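Local coordinates for protein C.Elegans p53 tumor suppressor-like transcription factor (Caenorhabditis elegans, PDB 1T4W) that activates transcription by binding the same DNA consensus sequence as p53 and promotes apoptosis in response to DNA damage and other stress in the worm, at residues I60-Y65 with I135-Q140; M83-H88 with E141-L146. All blocks are in the same frame, centred on the assembly; numbering follows the deposited sequence.

Contact 1. Residues I60-Y65 with I135-Q140. With ZN (zinc ion), chain B.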
ATOM      1  N   ILE A  60      -6.985  -4.139   0.303  1.00 18.92           N
ATOM      2  CA  ILE A  60      -5.706  -3.505  -0.008  1.00 19.64           C
ATOM      3  C   ILE A  60      -5.783  -2.906  -1.419  1.00 18.60           C
ATOM      4  O   ILE A  60      -6.087  -3.609  -2.376  1.00 17.59           O
ATOM      5  CB  ILE A  60      -4.559  -4.533   0.018  1.00 16.88           C
ATOM      6  CG1 ILE A  60      -4.515  -5.231   1.381  1.00 23.18           C
ATOM      7  CG2 ILE A  60      -3.224  -3.827  -0.276  1.00 14.78           C
ATOM      8  CD1 ILE A  60      -3.792  -6.567   1.351  1.00 35.11           C
ATOM      9  N   ARG A  61      -5.506  -1.613  -1.526  1.00 16.00           N
ATOM     10  CA  ARG A  61      -5.546  -0.906  -2.798  1.00 20.71           C
ATOM     11  C   ARG A  61      -4.256  -0.137  -3.041  1.00 22.86           C
ATOM     12  O   ARG A  61      -3.514   0.191  -2.109  1.00 19.17           O
ATOM     13  CB  ARG A  61      -6.701   0.102  -2.821  1.00 19.51           C
ATOM     14  CG  ARG A  61      -8.126  -0.497  -2.832  1.00 12.93           C
ATOM     15  CD  ARG A  61      -9.128   0.619  -3.253  1.00 20.20           C
ATOM     16  NE  ARG A  61      -8.918   0.986  -4.650  1.00 25.46           N
ATOM     17  CZ  ARG A  61      -9.373   2.089  -5.229  1.00 26.71           C
ATOM     18  NH1 ARG A  61      -9.116   2.304  -6.514  1.00 24.07           N
ATOM     19  NH2 ARG A  61     -10.068   2.987  -4.529  1.00 18.37           N
ATOM     20  N   PHE A  62      -3.996   0.156  -4.307  1.00 17.73           N
ATOM     21  CA  PHE A  62      -2.825   0.922  -4.662  1.00 15.97           C
ATOM     22  C   PHE A  62      -3.333   1.938  -5.681  1.00 21.02           C
ATOM     23  O   PHE A  62      -3.621   1.617  -6.849  1.00 19.21           O
ATOM     24  CB  PHE A  62      -1.721   0.017  -5.214  1.00 14.95           C
ATOM     25  CG  PHE A  62      -0.396   0.725  -5.385  1.00 17.54           C
ATOM     26  CD1 PHE A  62       0.219   1.346  -4.288  1.00 21.60           C
ATOM     27  CD2 PHE A  62       0.231   0.778  -6.637  1.00 13.88           C
ATOM     28  CE1 PHE A  62       1.438   2.009  -4.421  1.00 14.56           C
ATOM     29  CE2 PHE A  62       1.459   1.439  -6.797  1.00 20.02           C
ATOM     30  CZ  PHE A  62       2.070   2.059  -5.687  1.00 19.28           C
ATOM     31  N   VAL A  63      -3.449   3.173  -5.204  1.00 17.15           N
ATOM     32  CA  VAL A  63      -4.008   4.272  -5.982  1.00 19.37           C
ATOM     33  C   VAL A  63      -3.092   5.480  -6.161  1.00 20.46           C
ATOM     34  O   VAL A  63      -2.019   5.575  -5.546  1.00 21.35           O
ATOM     35  CB  VAL A  63      -5.315   4.774  -5.304  1.00 21.52           C
ATOM     36  CG1 VAL A  63      -6.196   3.578  -4.952  1.00 18.29           C
ATOM     37  CG2 VAL A  63      -4.994   5.592  -4.029  1.00 17.81           C
ATOM     38  N   LYS A  64      -3.530   6.406  -7.009  1.00 21.97           N
ATOM     39  CA  LYS A  64      -2.778   7.632  -7.251  1.00 21.88           C
ATOM     40  C   LYS A  64      -3.664   8.824  -6.938  1.00 26.21           C
ATOM     41  O   LYS A  64      -4.885   8.740  -7.034  1.00 29.83           O
ATOM     42  CB  LYS A  64      -2.286   7.707  -8.706  1.00 22.99           C
ATOM     43  CG  LYS A  64      -3.367   7.855  -9.755  1.00 34.20           C
ATOM     44  CD  LYS A  64      -2.762   7.689 -11.146  1.00 47.13           C
ATOM     45  CE  LYS A  64      -3.805   7.786 -12.246  1.00 34.77           C
ATOM     46  NZ  LYS A  64      -4.885   6.775 -12.095  1.00 53.70           N
ATOM     47  N   TYR A  65      -3.045   9.933  -6.559  1.00 24.67           N
ATOM     48  CA  TYR A  65      -3.794  11.123  -6.225  1.00 29.71           C
ATOM     49  C   TYR A  65      -2.880  12.324  -6.422  1.00 35.07           C
ATOM     50  O   TYR A  65      -1.679  12.173  -6.646  1.00 30.77           O
ATOM     51  CB  TYR A  65      -4.273  11.041  -4.768  1.00 23.60           C
ATOM     52  CG  TYR A  65      -3.189  11.164  -3.708  1.00 28.29           C
ATOM     53  CD1 TYR A  65      -2.676  12.414  -3.337  1.00 39.89           C
ATOM     54  CD2 TYR A  65      -2.661  10.031  -3.089  1.00 30.52           C
ATOM     55  CE1 TYR A  65      -1.655  12.532  -2.374  1.00 28.80           C
ATOM     56  CE2 TYR A  65      -1.643  10.131  -2.129  1.00 27.17           C
ATOM     57  CZ  TYR A  65      -1.142  11.383  -1.773  1.00 32.96           C
ATOM     58  OH  TYR A  65      -0.132  11.483  -0.826  1.00 24.00           O
ATOM     59  N   ILE A 135       4.101  -7.344  -0.285  1.00 16.89           N
ATOM     60  CA  ILE A 135       3.477  -6.780  -1.465  1.00 19.70           C
ATOM     61  C   ILE A 135       4.617  -6.632  -2.474  1.00 24.87           C
ATOM     62  O   ILE A 135       5.765  -6.366  -2.092  1.00 23.60           O
ATOM     63  CB  ILE A 135       2.830  -5.416  -1.191  1.00 19.78           C
ATOM     64  CG1 ILE A 135       2.209  -4.881  -2.481  1.00 19.84           C
ATOM     65  CG2 ILE A 135       3.856  -4.463  -0.622  1.00 20.31           C
ATOM     66  CD1 ILE A 135       1.204  -3.746  -2.266  1.00 23.41           C
ATOM     67  N   ILE A 136       4.326  -6.841  -3.755  1.00 19.93           N
ATOM     68  CA  ILE A 136       5.367  -6.707  -4.767  1.00 20.05           C
ATOM     69  C   ILE A 136       4.799  -5.907  -5.947  1.00 25.91           C
ATOM     70  O   ILE A 136       3.676  -6.159  -6.387  1.00 24.66           O
ATOM     71  CB  ILE A 136       5.901  -8.117  -5.193  1.00 23.64           C
ATOM     72  CG1 ILE A 136       7.006  -7.960  -6.235  1.00 23.88           C
ATOM     73  CG2 ILE A 136       4.764  -8.979  -5.781  1.00 22.40           C
ATOM     74  CD1 ILE A 136       7.601  -9.285  -6.672  1.00 27.01           C
ATOM     75  N   PHE A 137       5.553  -4.910  -6.410  1.00 17.86           N
ATOM     76  CA  PHE A 137       5.118  -4.033  -7.511  1.00 20.81           C
ATOM     77  C   PHE A 137       5.739  -4.502  -8.820  1.00 20.81           C
ATOM     78  O   PHE A 137       6.949  -4.719  -8.905  1.00 22.25           O
ATOM     79  CB  PHE A 137       5.506  -2.588  -7.190  1.00 15.76           C
ATOM     80  CG  PHE A 137       4.900  -2.091  -5.914  1.00 20.93           C
ATOM     81  CD1 PHE A 137       3.580  -1.626  -5.889  1.00 24.77           C
ATOM     82  CD2 PHE A 137       5.605  -2.166  -4.724  1.00 17.83           C
ATOM     83  CE1 PHE A 137       2.962  -1.245  -4.678  1.00 19.56           C
ATOM     84  CE2 PHE A 137       5.003  -1.788  -3.499  1.00 21.50           C
ATOM     85  CZ  PHE A 137       3.678  -1.328  -3.478  1.00 24.14           C
ATOM     86  N   MET A 138       4.898  -4.678  -9.836  1.00 27.65           N
ATOM     87  CA  MET A 138       5.367  -5.187 -11.109  1.00 27.46           C
ATOM     88  C   MET A 138       5.395  -4.171 -12.247  1.00 31.54           C
ATOM     89  O   MET A 138       5.292  -4.524 -13.418  1.00 29.84           O
ATOM     90  CB  MET A 138       4.558  -6.428 -11.494  1.00 29.97           C
ATOM     91  CG  MET A 138       4.769  -7.605 -10.524  1.00 27.85           C
ATOM     92  SD  MET A 138       6.528  -8.049 -10.298  1.00 36.96           S
ATOM     93  CE  MET A 138       6.861  -8.801 -11.887  1.00 43.50           C
ATOM     94  N   CYS A 139       5.535  -2.903 -11.890  1.00 21.19           N
ATOM     95  CA  CYS A 139       5.645  -1.840 -12.879  1.00 18.62           C
ATOM     96  C   CYS A 139       6.289  -0.735 -12.063  1.00 20.94           C
ATOM     97  O   CYS A 139       6.408  -0.846 -10.837  1.00 22.23           O
ATOM     98  CB  CYS A 139       4.262  -1.466 -13.432  1.00 20.36           C
ATOM     99  SG  CYS A 139       4.221  -0.173 -14.697  1.00 22.37           S
ATOM    100  N   GLN A 140       6.742   0.321 -12.704  1.00 20.65           N
ATOM    101  CA  GLN A 140       7.391   1.346 -11.916  1.00 22.19           C
ATOM    102  C   GLN A 140       7.161   2.759 -12.410  1.00 28.20           C
ATOM    103  O   GLN A 140       6.607   2.982 -13.490  1.00 26.37           O
ATOM    104  CB  GLN A 140       8.875   1.027 -11.848  1.00 18.47           C
ATOM    105  CG  GLN A 140       9.580   1.120 -13.171  1.00 31.67           C
ATOM    106  CD  GLN A 140      10.948   0.506 -13.097  1.00 39.57           C
ATOM    107  OE1 GLN A 140      11.643   0.651 -12.098  1.00 49.39           O
ATOM    108  NE2 GLN A 140      11.350  -0.181 -14.157  1.00 42.36           N
TER
HETATM  109 ZN    ZN B 201       5.760  -0.755 -16.385  1.00 27.16          ZN

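Contact 2. Residues M83-H88 with E141-L146. With ZN (zinc ion), chain B.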
ATOM      1  N   MET A  83      -2.166   2.507 -12.791  1.00 23.79           N
ATOM      2  CA  MET A  83      -2.298   1.595 -13.927  1.00 23.83           C
ATOM      3  C   MET A  83      -0.977   1.051 -14.427  1.00 26.09           C
ATOM      4  O   MET A  83      -0.037   1.798 -14.680  1.00 22.49           O
ATOM      5  CB  MET A  83      -3.006   2.302 -15.084  1.00 29.10           C
ATOM      6  CG  MET A  83      -4.349   2.921 -14.719  1.00 44.03           C
ATOM      7  SD  MET A  83      -5.505   1.718 -14.015  1.00 33.74           S
ATOM      8  CE  MET A  83      -5.857   0.663 -15.420  1.00 35.02           C
ATOM      9  N   LYS A  84      -0.938  -0.261 -14.592  1.00 16.95           N
ATOM     10  CA  LYS A  84       0.251  -0.969 -15.059  1.00 22.70           C
ATOM     11  C   LYS A  84       0.507  -0.571 -16.523  1.00 33.28           C
ATOM     12  O   LYS A  84      -0.445  -0.392 -17.272  1.00 21.52           O
ATOM     13  CB  LYS A  84      -0.042  -2.458 -14.951  1.00 27.44           C
ATOM     14  CG  LYS A  84       1.154  -3.358 -14.894  1.00 27.01           C
ATOM     15  CD  LYS A  84       0.671  -4.769 -14.662  1.00 29.48           C
ATOM     16  CE  LYS A  84       1.797  -5.726 -14.464  1.00 28.99           C
ATOM     17  NZ  LYS A  84       1.193  -6.987 -13.963  1.00 36.80           N
ATOM     18  N   CYS A  85       1.763  -0.418 -16.940  1.00 26.58           N
ATOM     19  CA  CYS A  85       2.005  -0.053 -18.336  1.00 27.49           C
ATOM     20  C   CYS A  85       1.741  -1.237 -19.258  1.00 29.15           C
ATOM     21  O   CYS A  85       1.637  -2.396 -18.819  1.00 19.41           O
ATOM     22  CB  CYS A  85       3.432   0.468 -18.557  1.00 21.44           C
ATOM     23  SG  CYS A  85       4.723  -0.791 -18.540  1.00 24.39           S
ATOM     24  N   ARG A  86       1.646  -0.937 -20.546  1.00 24.42           N
ATOM     25  CA  ARG A  86       1.347  -1.948 -21.545  1.00 28.20           C
ATOM     26  C   ARG A  86       2.359  -3.066 -21.551  1.00 31.58           C
ATOM     27  O   ARG A  86       1.978  -4.234 -21.516  1.00 33.89           O
ATOM     28  CB  ARG A  86       1.283  -1.304 -22.940  1.00 29.31           C
ATOM     29  CG  ARG A  86       0.733  -2.195 -24.053  1.00 31.30           C
ATOM     30  CD  ARG A  86       1.196  -1.670 -25.432  1.00 39.89           C
ATOM     31  NE  ARG A  86       2.618  -1.966 -25.618  1.00 34.86           N
ATOM     32  CZ  ARG A  86       3.113  -3.200 -25.728  1.00 36.75           C
ATOM     33  NH1 ARG A  86       2.293  -4.243 -25.689  1.00 41.06           N
ATOM     34  NH2 ARG A  86       4.427  -3.402 -25.822  1.00 27.48           N
ATOM     35  N   SER A  87       3.653  -2.731 -21.567  1.00 25.98           N
ATOM     36  CA  SER A  87       4.670  -3.778 -21.623  1.00 29.83           C
ATOM     37  C   SER A  87       4.777  -4.656 -20.388  1.00 37.45           C
ATOM     38  O   SER A  87       5.100  -5.842 -20.500  1.00 28.36           O
ATOM     39  CB  SER A  87       6.049  -3.197 -21.945  1.00 33.46           C
ATOM     40  OG  SER A  87       6.531  -2.426 -20.872  1.00 46.93           O
ATOM     41  N   HIS A  88       4.538  -4.102 -19.202  1.00 31.09           N
ATOM     42  CA  HIS A  88       4.623  -4.962 -18.025  1.00 36.98           C
ATOM     43  C   HIS A  88       3.354  -5.799 -17.935  1.00 22.35           C
ATOM     44  O   HIS A  88       3.376  -6.918 -17.425  1.00 43.54           O
ATOM     45  CB  HIS A  88       4.851  -4.140 -16.753  1.00 28.26           C
ATOM     46  CG  HIS A  88       6.281  -3.766 -16.539  1.00 26.35           C
ATOM     47  ND1 HIS A  88       6.690  -2.471 -16.304  1.00 19.83           N
ATOM     48  CD2 HIS A  88       7.409  -4.518 -16.565  1.00 27.26           C
ATOM     49  CE1 HIS A  88       8.009  -2.436 -16.198  1.00 26.74           C
ATOM     50  NE2 HIS A  88       8.468  -3.665 -16.352  1.00 31.17           N
ATOM     51  N   GLU A 141       7.596   3.712 -11.598  1.00 22.72           N
ATOM     52  CA  GLU A 141       7.447   5.122 -11.903  1.00 23.93           C
ATOM     53  C   GLU A 141       7.968   5.448 -13.305  1.00 33.85           C
ATOM     54  O   GLU A 141       7.322   6.159 -14.070  1.00 26.86           O
ATOM     55  CB  GLU A 141       8.230   5.938 -10.864  1.00 20.93           C
ATOM     56  CG  GLU A 141       7.803   7.383 -10.732  1.00 42.05           C
ATOM     57  CD  GLU A 141       8.606   8.094  -9.669  1.00 35.94           C
ATOM     58  OE1 GLU A 141       9.749   8.510  -9.963  1.00 35.39           O
ATOM     59  OE2 GLU A 141       8.103   8.207  -8.536  1.00 38.57           O
ATOM     60  N   LYS A 142       9.142   4.919 -13.632  1.00 28.53           N
ATOM     61  CA  LYS A 142       9.765   5.184 -14.918  1.00 35.92           C
ATOM     62  C   LYS A 142       8.835   4.890 -16.101  1.00 39.69           C
ATOM     63  O   LYS A 142       8.917   5.549 -17.134  1.00 41.05           O
ATOM     64  CB  LYS A 142      11.049   4.361 -15.025  1.00 41.07           C
ATOM     65  CG  LYS A 142      11.965   4.763 -16.149  1.00 57.70           C
ATOM     66  CD  LYS A 142      13.238   3.922 -16.143  1.00 61.79           C
ATOM     67  CE  LYS A 142      14.193   4.363 -17.249  1.00 69.15           C
ATOM     68  NZ  LYS A 142      15.438   3.541 -17.299  1.00 60.71           N
ATOM     69  N   CYS A 143       7.940   3.916 -15.937  1.00 38.02           N
ATOM     70  CA  CYS A 143       6.996   3.519 -16.991  1.00 33.65           C
ATOM     71  C   CYS A 143       5.860   4.490 -17.278  1.00 40.86           C
ATOM     72  O   CYS A 143       5.298   4.482 -18.377  1.00 43.68           O
ATOM     73  CB  CYS A 143       6.348   2.181 -16.636  1.00 28.79           C
ATOM     74  SG  CYS A 143       7.516   0.875 -16.432  1.00 28.47           S
ATOM     75  N   LEU A 144       5.514   5.314 -16.299  1.00 41.04           N
ATOM     76  CA  LEU A 144       4.376   6.217 -16.438  1.00 56.54           C
ATOM     77  C   LEU A 144       4.531   7.484 -17.272  1.00 56.82           C
ATOM     78  O   LEU A 144       5.641   7.949 -17.527  1.00 50.14           O
ATOM     79  CB  LEU A 144       3.864   6.595 -15.046  1.00 58.48           C
ATOM     80  CG  LEU A 144       3.697   5.454 -14.032  1.00 66.82           C
ATOM     81  CD1 LEU A 144       2.781   5.950 -12.936  1.00 68.07           C
ATOM     82  CD2 LEU A 144       3.101   4.195 -14.669  1.00 61.92           C
ATOM     83  N   ASP A 145       3.390   8.031 -17.691  1.00 64.19           N
ATOM     84  CA  ASP A 145       3.346   9.263 -18.476  1.00 74.48           C
ATOM     85  C   ASP A 145       3.638  10.422 -17.531  1.00 76.33           C
ATOM     86  O   ASP A 145       3.178  10.417 -16.388  1.00 76.46           O
ATOM     87  CB  ASP A 145       1.959   9.457 -19.081  1.00 77.83           C
ATOM     88  CG  ASP A 145       1.197   8.159 -19.209  1.00 89.00           C
ATOM     89  OD1 ASP A 145       1.768   7.180 -19.742  1.00 89.90           O
ATOM     90  OD2 ASP A 145       0.022   8.118 -18.779  1.00 92.83           O
ATOM     91  N   LEU A 146       4.385  11.413 -18.008  1.00 76.19           N
ATOM     92  CA  LEU A 146       4.746  12.564 -17.181  1.00 79.62           C
ATOM     93  C   LEU A 146       3.653  13.008 -16.210  1.00 81.37           C
ATOM     94  O   LEU A 146       3.919  13.202 -15.022  1.00 81.33           O
ATOM     95  CB  LEU A 146       5.154  13.751 -18.059  1.00 75.71           C
ATOM     96  CG  LEU A 146       5.623  15.008 -17.311  1.00 80.01           C
ATOM     97  CD1 LEU A 146       6.726  14.641 -16.322  1.00 76.61           C
ATOM     98  CD2 LEU A 146       6.119  16.056 -18.308  1.00 72.96           C
TER
HETATM   99 ZN    ZN B 201       5.760  -0.755 -16.385  1.00 27.16          ZN

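Contact 1. Residues I60-Y65 with I135-Q140
The phenyl rings of F62 and F137 meet where strand 57-65 and strand 130-137 face each other across the core. Along the first strand, I60 heads the same way as F62 and packs on F101, one flank of the hydrophobic layer. R61 points away instead: D81 pairs with its guanidinium group, and the carbonyls of N77 and I75 take hydrogen bonds from NH2, so the charge is well supplied with partners. F62 then carries the contact. Its CG stands anti to the backbone N (chi1 -170°), which carries the ring toward F137, and atom CE1 of F137 rests on its face, 3.4 Å above the plane and over the centre. The closest approach is F62 CZ to F137 CE1 at 3.6 Å. The planes are inclined at 48° with centroids 4.7 Å apart, an oblique pairing, and the two side chains cross at about a right angle. A large, flat, apolar residue suits each place, because the CA atoms of F62 and F137 are 9.8 Å apart and two rings span that distance and touch. An alanine in place of F62 would probably open a gap beneath CE1 of F137 and leave that ring freer to turn. V63 lies on the far side of its strand, where its CG1 covers one face of the R61 guanidinium group. K64 and Y65 suit the strand end through their polar tips, NZ bonding to the carbonyl of D81 and OH to that of K173. The arrangement is the interior of a beta sandwich, the fold of the p53-family DNA-binding domain, and the two strands lie in its opposing sheets. F101 of strand 101-104, M153 of strand 152-160, and V175 and I177 of strand 166-177 pack on F62, and I177 on F137 as well.

Contact 2. Residues M83-H88 with E141-L146
C143 brings its sulfur to the edge of the H88 imidazole, near the ring plane, with SG 3.4 Å from CE1 of H88. Both residues bind the same zinc ion, and with C85 they supply three of the four ligands of the site of three cysteines and one histidine found in p53-family DNA-binding domains; C139 completes it. Cysteine and histidine suit zinc, a borderline metal that binds thiolates and imidazole nitrogens well, commonly with four ligands in a tetrahedron. C85 SG and C143 SG each lie 2.4 Å from the zinc ion and subtend about 108° there, close to the tetrahedral value, while H88 binds through ND1. The sulfurs of C85 and C143 are 3.9 Å apart, without a disulfide, and their CB atoms also touch, packing the two chain segments around the metal. On the segment 141-146 side, C143 closes a short 3-10 turn whose backbone bond runs from L144 N to E141 O. With SG anti to the carbonyl carbon (chi1 -59°), the C143 side chain reaches the metal. Next to it, L144 is buried and sends CD2 to the carbonyl oxygen of M83, 3.9 Å away, an apolar flank to the site. Binding one ion from two distant pieces of chain joins a loop and a helix start that share no hydrogen bond with each other, and the negative thiolates probably draw some of their stability from the metal charge. C85 has a second task at the N-cap of helix 86-90: its SG accepts a capping hydrogen bond from H88 N at 3.4 Å, with an N-H...S angle of 155°.

In the fold
Contact 1 and contact 2 have centres about 12 Å apart and interlock along the chain, their segments following one another alternately. Segment 135-140 joins them: it starts on the sandwich strand that supplies F137 and runs into the loop carrying C139, whose SG lies 2.4 Å from the zinc ion. The two contacts also touch directly, C139 SG lying 3.3 Å from C85 N and M138 O 3.4 Å from H88 CG. F137 and C139 are two residues apart in the chain, so the hydrophobic core gives way to the metal site within a few residues; the F137 side chain is about 9 Å from that of H88. Contact 1 is deeply buried, whereas contact 2 lies at the surface of the DNA-binding domain.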